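Local coordinates for protein metal-bound toxin (Helicobacter pylori, PDB 4NRN) that binds zinc ions and, as a YafQ-type toxin of a bacterial toxin-antitoxin system, probably cleaves RNA, at residues Tyr28-Asn33 with Arg57-Lys62; Asn33-Gln38 with Asn76-Val81. All coordinates share one frame; numbering follows the deposited sequence.

How the contacts relate
Both contacts pack helix 24-35 against one face of the same mixed sheet. Contact 1 reaches strand 56-60, and contact 2 reaches strand 77-84 on the far side of strand 65-72. Their centres are about 9 Å apart and they share Asn33. Val31 joins them directly. Val31 O lies 3.8 Å from Leu78 CD2, and Val31 CG2 lies 3.8 Å from Leu80 CD1. The zinc site belongs to contact 1, where Glu58 and His60 hold the metal on the sheet face turned from the helix. Contact 2 is more remote: the side chain of Leu34 is about 12 Å from a bound zinc ion.

Contact 1: residues Tyr28-Asn33 with Arg57-Lys62; sequences YKVVGN and RECHLK. With ZN (zinc ion), chain C.
Val30 packs on Cys59 with CG1 and on Leu61 with both methyl groups. Val30 CG1 lies 3.7 Å from Cys59 SG and 4.0 Å from Leu61 CD1. CG2 reaches the branch carbon of Leu61, with 4.2 Å between Val30 CG2 and Leu61 CG. All three residues are buried and the contact is apolar. The thiol is aimed at the helix by its torsion: Cys59 SG stands anti to its own backbone N (chi1 -170°). Leu61 starts off beside the helix and only its end bends nearer. The chain turns a corner here, with a classic beta bulge at Leu61 and Lys62. Leu61 also touches Leu67 and Leu83, and Cys59 touches Tyr69.

The residues flanking Cys59 point to the other face of the strand and bind zinc. His60 NE2 is 2.0 Å from the ion. The ring meets the metal evenly, since His60 CD2 and His60 CE1 are each 3.0 Å from zinc. Together with the zinc bond, the hydrogen bond between His60 ND1 and Pro63 O fixes the rotation of the imidazole. Glu58 binds through one carboxylate oxygen, with Glu58 OE2 at 2.4 Å from the same zinc. Its side chain reaches the ion with CG anti to the backbone N (chi1 -161°) and an extended chain beyond. His47 completes the protein ligands of this ion, and Glu58 also shares a second zinc with His86, the predicted proton donor. One strand thus carries core packing on its helix side and metal ligands on its other side. Helices packed on one face of a mixed sheet are the build of the RelE toxin fold, here with a zinc site on the opposite face.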
loop_
_atom_site.group_PDB
_atom_site.type_symbol
_atom_site.label_atom_id
_atom_site.label_comp_id
_atom_site.label_asym_id
_atom_site.label_seq_id
_atom_site.Cartn_x
_atom_site.Cartn_y
_atom_site.Cartn_z
ATOM N N TYR A 28 4.306 -4.846 7.038
ATOM C CA TYR A 28 4.708 -6.200 6.641
ATOM C C TYR A 28 3.507 -7.123 6.572
ATOM O O TYR A 28 3.428 -7.980 5.703
ATOM C CB TYR A 28 5.693 -6.834 7.631
ATOM C CG TYR A 28 6.923 -6.038 8.003
ATOM C CD1 TYR A 28 7.585 -5.239 7.075
ATOM C CD2 TYR A 28 7.450 -6.124 9.285
ATOM C CE1 TYR A 28 8.729 -4.518 7.432
ATOM C CE2 TYR A 28 8.584 -5.414 9.649
ATOM C CZ TYR A 28 9.221 -4.617 8.722
ATOM O OH TYR A 28 10.347 -3.921 9.092
ATOM N N LYS A 29 2.591 -6.961 7.520
ATOM C CA LYS A 29 1.446 -7.847 7.641
ATOM C C LYS A 29 0.479 -7.627 6.482
ATOM O O LYS A 29 0.016 -8.584 5.861
ATOM C CB LYS A 29 0.754 -7.625 8.989
ATOM C CG LYS A 29 -0.475 -8.483 9.222
ATOM C CD LYS A 29 -0.671 -8.760 10.709
ATOM C CE LYS A 29 -0.857 -7.484 11.517
ATOM N NZ LYS A 29 -2.274 -7.034 11.517
ATOM N N VAL A 30 0.196 -6.363 6.180
ATOM C CA VAL A 30 -0.672 -6.015 5.053
ATOM C C VAL A 30 -0.047 -6.335 3.684
ATOM O O VAL A 30 -0.699 -6.923 2.820
ATOM C CB VAL A 30 -1.109 -4.522 5.104
ATOM C CG1 VAL A 30 -2.066 -4.200 3.951
ATOM C CG2 VAL A 30 -1.759 -4.191 6.448
ATOM N N VAL A 31 1.208 -5.941 3.480
ATOM C CA VAL A 31 1.875 -6.188 2.196
ATOM C C VAL A 31 2.065 -7.679 1.933
ATOM O O VAL A 31 1.981 -8.133 0.788
ATOM C CB VAL A 31 3.241 -5.506 2.127
ATOM C CG1 VAL A 31 4.018 -6.013 0.912
ATOM C CG2 VAL A 31 3.069 -3.992 2.077
ATOM N N GLY A 32 2.323 -8.434 3.002
ATOM C CA GLY A 32 2.429 -9.878 2.914
ATOM C C GLY A 32 1.189 -10.516 2.318
ATOM O O GLY A 32 1.278 -11.225 1.313
ATOM N N ASN A 33 0.033 -10.271 2.932
ATOM C CA ASN A 33 -1.232 -10.809 2.426
ATOM C C ASN A 33 -1.510 -10.392 0.999
ATOM O O ASN A 33 -1.865 -11.218 0.154
ATOM C CB ASN A 33 -2.406 -10.369 3.296
ATOM C CG ASN A 33 -2.663 -11.314 4.435
ATOM O OD1 ASN A 33 -2.444 -12.521 4.315
ATOM N ND2 ASN A 33 -3.132 -10.776 5.554
ATOM N N ARG A 57 -5.048 0.493 -6.371
ATOM C CA ARG A 57 -5.933 0.202 -5.249
ATOM C C ARG A 57 -5.479 0.937 -4.000
ATOM O O ARG A 57 -4.356 1.451 -3.929
ATOM C CB ARG A 57 -6.031 -1.301 -4.974
ATOM C CG ARG A 57 -6.624 -2.103 -6.114
ATOM C CD ARG A 57 -6.882 -3.538 -5.689
ATOM N NE ARG A 57 -7.991 -3.646 -4.748
ATOM C CZ ARG A 57 -9.252 -3.883 -5.102
ATOM N NH1 ARG A 57 -9.578 -4.029 -6.384
ATOM N NH2 ARG A 57 -10.198 -3.961 -4.178
ATOM N N GLU A 58 -6.363 0.964 -3.014
ATOM C CA GLU A 58 -6.165 1.760 -1.826
ATOM C C GLU A 58 -6.495 0.912 -0.610
ATOM O O GLU A 58 -7.614 0.419 -0.469
ATOM C CB GLU A 58 -7.086 2.977 -1.892
ATOM C CG GLU A 58 -6.705 4.115 -0.992
ATOM C CD GLU A 58 -7.646 5.288 -1.166
ATOM O OE1 GLU A 58 -7.231 6.306 -1.761
ATOM O OE2 GLU A 58 -8.811 5.186 -0.727
ATOM N N CYS A 59 -5.510 0.738 0.263
ATOM C CA CYS A 59 -5.692 -0.044 1.473
ATOM C C CYS A 59 -5.582 0.861 2.685
ATOM O O CYS A 59 -4.681 1.694 2.770
ATOM C CB CYS A 59 -4.646 -1.166 1.573
ATOM S SG CYS A 59 -5.045 -2.296 2.890
ATOM N N HIS A 60 -6.509 0.697 3.618
ATOM C CA HIS A 60 -6.511 1.485 4.836
ATOM C C HIS A 60 -5.730 0.773 5.943
ATOM O O HIS A 60 -6.269 -0.099 6.616
ATOM C CB HIS A 60 -7.952 1.764 5.261
ATOM C CG HIS A 60 -8.648 2.762 4.390
ATOM N ND1 HIS A 60 -9.000 4.022 4.832
ATOM C CD2 HIS A 60 -9.039 2.702 3.095
ATOM C CE1 HIS A 60 -9.584 4.686 3.852
ATOM N NE2 HIS A 60 -9.619 3.906 2.786
ATOM N N LEU A 61 -4.455 1.131 6.106
ATOM C CA LEU A 61 -3.619 0.585 7.174
ATOM C C LEU A 61 -4.106 1.130 8.514
ATOM O O LEU A 61 -4.054 0.462 9.555
ATOM C CB LEU A 61 -2.151 0.951 6.947
ATOM C CG LEU A 61 -1.319 -0.032 6.121
ATOM C CD1 LEU A 61 -1.987 -0.278 4.793
ATOM C CD2 LEU A 61 0.113 0.469 5.938
ATOM N N LYS A 62 -4.558 2.374 8.458
ATOM C CA LYS A 62 -5.314 3.002 9.521
ATOM C C LYS A 62 -6.351 3.840 8.780
ATOM O O LYS A 62 -6.130 4.204 7.629
ATOM C CB LYS A 62 -4.400 3.875 10.382
ATOM C CG LYS A 62 -3.258 3.110 11.060
ATOM C CD LYS A 62 -2.355 4.039 11.864
ATOM C CE LYS A 62 -1.046 3.357 12.247
ATOM N NZ LYS A 62 -0.071 4.296 12.882
HETATM ZN ZN ZN C . -10.297 4.429 0.994
#

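Contact 2: residues Asn33-Gln38 with Asn76-Val81; sequences NLATEQ and NTLFLV
A single methyl group of Leu78, CD2, makes the closest approaches to both Leu34 and Ala35. At the last turn of the helix, Leu78 CD2 lies 3.9 Å from Ala35 CB and 4.1 Å from Leu34 CB. The backbone is near too, with 4.0 Å between Leu78 CD2 and Ala35 N. The side chain of Leu78 sets out toward the helix, and CG anti to the backbone N (chi1 167°) carries CD2 to it. All three residues are buried.

Just beyond, the helix ends in a Schellman motif. Gln38 N bonds to Asn33 O at 3.0 Å and Glu37 N to Leu34 O at 2.9 Å. Glu37 takes the positive phi (52°) that this ending needs. Thr36 OG1 donates to Gln38 OE1 at 2.8 Å, in the carbonyl plane and on a lone pair, and ties the turn together. On the strand side, Asn76 and Thr77 form a G1 beta bulge at the start of the strand.

Leu34 also leans on Leu67 and Tyr69 of strand 65-72, while Ala35 touches Ile4 of strand 3-6. The C-terminal end of helix 24-35 therefore lies over strand 77-84 and its two neighbours in the sheet.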
loop_
_atom_site.group_PDB
_atom_site.type_symbol
_atom_site.label_atom_id
_atom_site.label_comp_id
_atom_site.label_asym_id
_atom_site.label_seq_id
_atom_site.Cartn_x
_atom_site.Cartn_y
_atom_site.Cartn_z
ATOM N N ASN A 33 0.033 -10.271 2.932
ATOM C CA ASN A 33 -1.232 -10.809 2.426
ATOM C C ASN A 33 -1.510 -10.392 0.999
ATOM O O ASN A 33 -1.865 -11.218 0.154
ATOM C CB ASN A 33 -2.406 -10.369 3.296
ATOM C CG ASN A 33 -2.663 -11.314 4.435
ATOM O OD1 ASN A 33 -2.444 -12.521 4.315
ATOM N ND2 ASN A 33 -3.132 -10.776 5.554
ATOM N N LEU A 34 -1.364 -9.099 0.731
ATOM C CA LEU A 34 -1.595 -8.595 -0.613
ATOM C C LEU A 34 -0.785 -9.414 -1.633
ATOM O O LEU A 34 -1.335 -9.909 -2.628
ATOM C CB LEU A 34 -1.263 -7.100 -0.687
ATOM C CG LEU A 34 -2.315 -6.176 -0.058
ATOM C CD1 LEU A 34 -1.895 -4.713 -0.127
ATOM C CD2 LEU A 34 -3.667 -6.364 -0.734
ATOM N N ALA A 35 0.508 -9.583 -1.357
ATOM C CA ALA A 35 1.428 -10.284 -2.259
ATOM C C ALA A 35 1.172 -11.798 -2.420
ATOM O O ALA A 35 1.506 -12.369 -3.452
ATOM C CB ALA A 35 2.892 -10.017 -1.852
ATOM N N THR A 36 0.600 -12.444 -1.410
ATOM C CA THR A 36 0.193 -13.841 -1.551
ATOM C C THR A 36 -1.299 -13.900 -1.889
ATOM O O THR A 36 -1.938 -14.951 -1.790
ATOM C CB THR A 36 0.494 -14.688 -0.278
ATOM O OG1 THR A 36 -0.185 -14.135 0.856
ATOM C CG2 THR A 36 1.992 -14.741 0.010
ATOM N N GLU A 37 -1.833 -12.738 -2.270
ATOM C CA GLU A 37 -3.203 -12.582 -2.774
ATOM C C GLU A 37 -4.304 -13.181 -1.887
ATOM O O GLU A 37 -5.243 -13.798 -2.393
ATOM C CB GLU A 37 -3.311 -13.109 -4.211
ATOM C CG GLU A 37 -2.244 -12.536 -5.132
ATOM C CD GLU A 37 -2.193 -13.215 -6.487
ATOM O OE1 GLU A 37 -1.222 -13.953 -6.765
ATOM O OE2 GLU A 37 -3.134 -13.016 -7.277
ATOM N N GLN A 38 -4.189 -12.982 -0.571
ATOM C CA GLN A 38 -5.218 -13.412 0.370
ATOM C C GLN A 38 -6.061 -12.226 0.811
ATOM O O GLN A 38 -5.593 -11.093 0.762
ATOM C CB GLN A 38 -4.579 -14.031 1.602
ATOM C CG GLN A 38 -3.405 -14.926 1.322
ATOM C CD GLN A 38 -2.825 -15.471 2.604
ATOM O OE1 GLN A 38 -1.662 -15.238 2.922
ATOM N NE2 GLN A 38 -3.646 -16.182 3.364
ATOM N N ASN A 76 3.940 -10.411 -12.416
ATOM C CA ASN A 76 3.888 -11.066 -11.111
ATOM C C ASN A 76 4.365 -10.114 -10.017
ATOM O O ASN A 76 5.151 -10.487 -9.152
ATOM C CB ASN A 76 4.737 -12.345 -11.123
ATOM C CG ASN A 76 4.633 -13.138 -9.829
ATOM O OD1 ASN A 76 3.541 -13.345 -9.304
ATOM N ND2 ASN A 76 5.777 -13.588 -9.311
ATOM N N THR A 77 3.894 -8.876 -10.059
ATOM C CA THR A 77 4.440 -7.855 -9.176
ATOM C C THR A 77 3.381 -7.035 -8.443
ATOM O O THR A 77 2.413 -6.565 -9.037
ATOM C CB THR A 77 5.413 -6.910 -9.936
ATOM O OG1 THR A 77 6.578 -7.645 -10.327
ATOM C CG2 THR A 77 5.848 -5.750 -9.049
ATOM N N LEU A 78 3.582 -6.889 -7.135
ATOM C CA LEU A 78 2.837 -5.946 -6.314
ATOM C C LEU A 78 3.682 -4.687 -6.195
ATOM O O LEU A 78 4.793 -4.733 -5.668
ATOM C CB LEU A 78 2.571 -6.546 -4.927
ATOM C CG LEU A 78 2.073 -5.600 -3.832
ATOM C CD1 LEU A 78 0.609 -5.260 -4.069
ATOM C CD2 LEU A 78 2.274 -6.221 -2.455
ATOM N N PHE A 79 3.159 -3.569 -6.687
ATOM C CA PHE A 79 3.899 -2.307 -6.718
ATOM C C PHE A 79 3.408 -1.365 -5.611
ATOM O O PHE A 79 2.251 -0.959 -5.615
ATOM C CB PHE A 79 3.716 -1.669 -8.104
ATOM C CG PHE A 79 4.610 -0.476 -8.372
ATOM C CD1 PHE A 79 5.986 -0.565 -8.217
ATOM C CD2 PHE A 79 4.069 0.720 -8.833
ATOM C CE1 PHE A 79 6.801 0.529 -8.486
ATOM C CE2 PHE A 79 4.878 1.811 -9.111
ATOM C CZ PHE A 79 6.239 1.716 -8.931
ATOM N N LEU A 80 4.273 -1.027 -4.657
ATOM C CA LEU A 80 3.886 -0.095 -3.590
ATOM C C LEU A 80 4.154 1.359 -4.001
ATOM O O LEU A 80 5.304 1.773 -4.167
ATOM C CB LEU A 80 4.558 -0.455 -2.252
ATOM C CG LEU A 80 4.515 -1.941 -1.856
ATOM C CD1 LEU A 80 5.214 -2.201 -0.522
ATOM C CD2 LEU A 80 3.096 -2.473 -1.825
ATOM N N VAL A 81 3.072 2.123 -4.148
ATOM C CA VAL A 81 3.120 3.428 -4.811
ATOM C C VAL A 81 3.240 4.628 -3.859
ATOM O O VAL A 81 4.114 5.473 -4.035
ATOM C CB VAL A 81 1.916 3.626 -5.791
ATOM C CG1 VAL A 81 2.072 4.909 -6.580
ATOM C CG2 VAL A 81 1.804 2.452 -6.738
#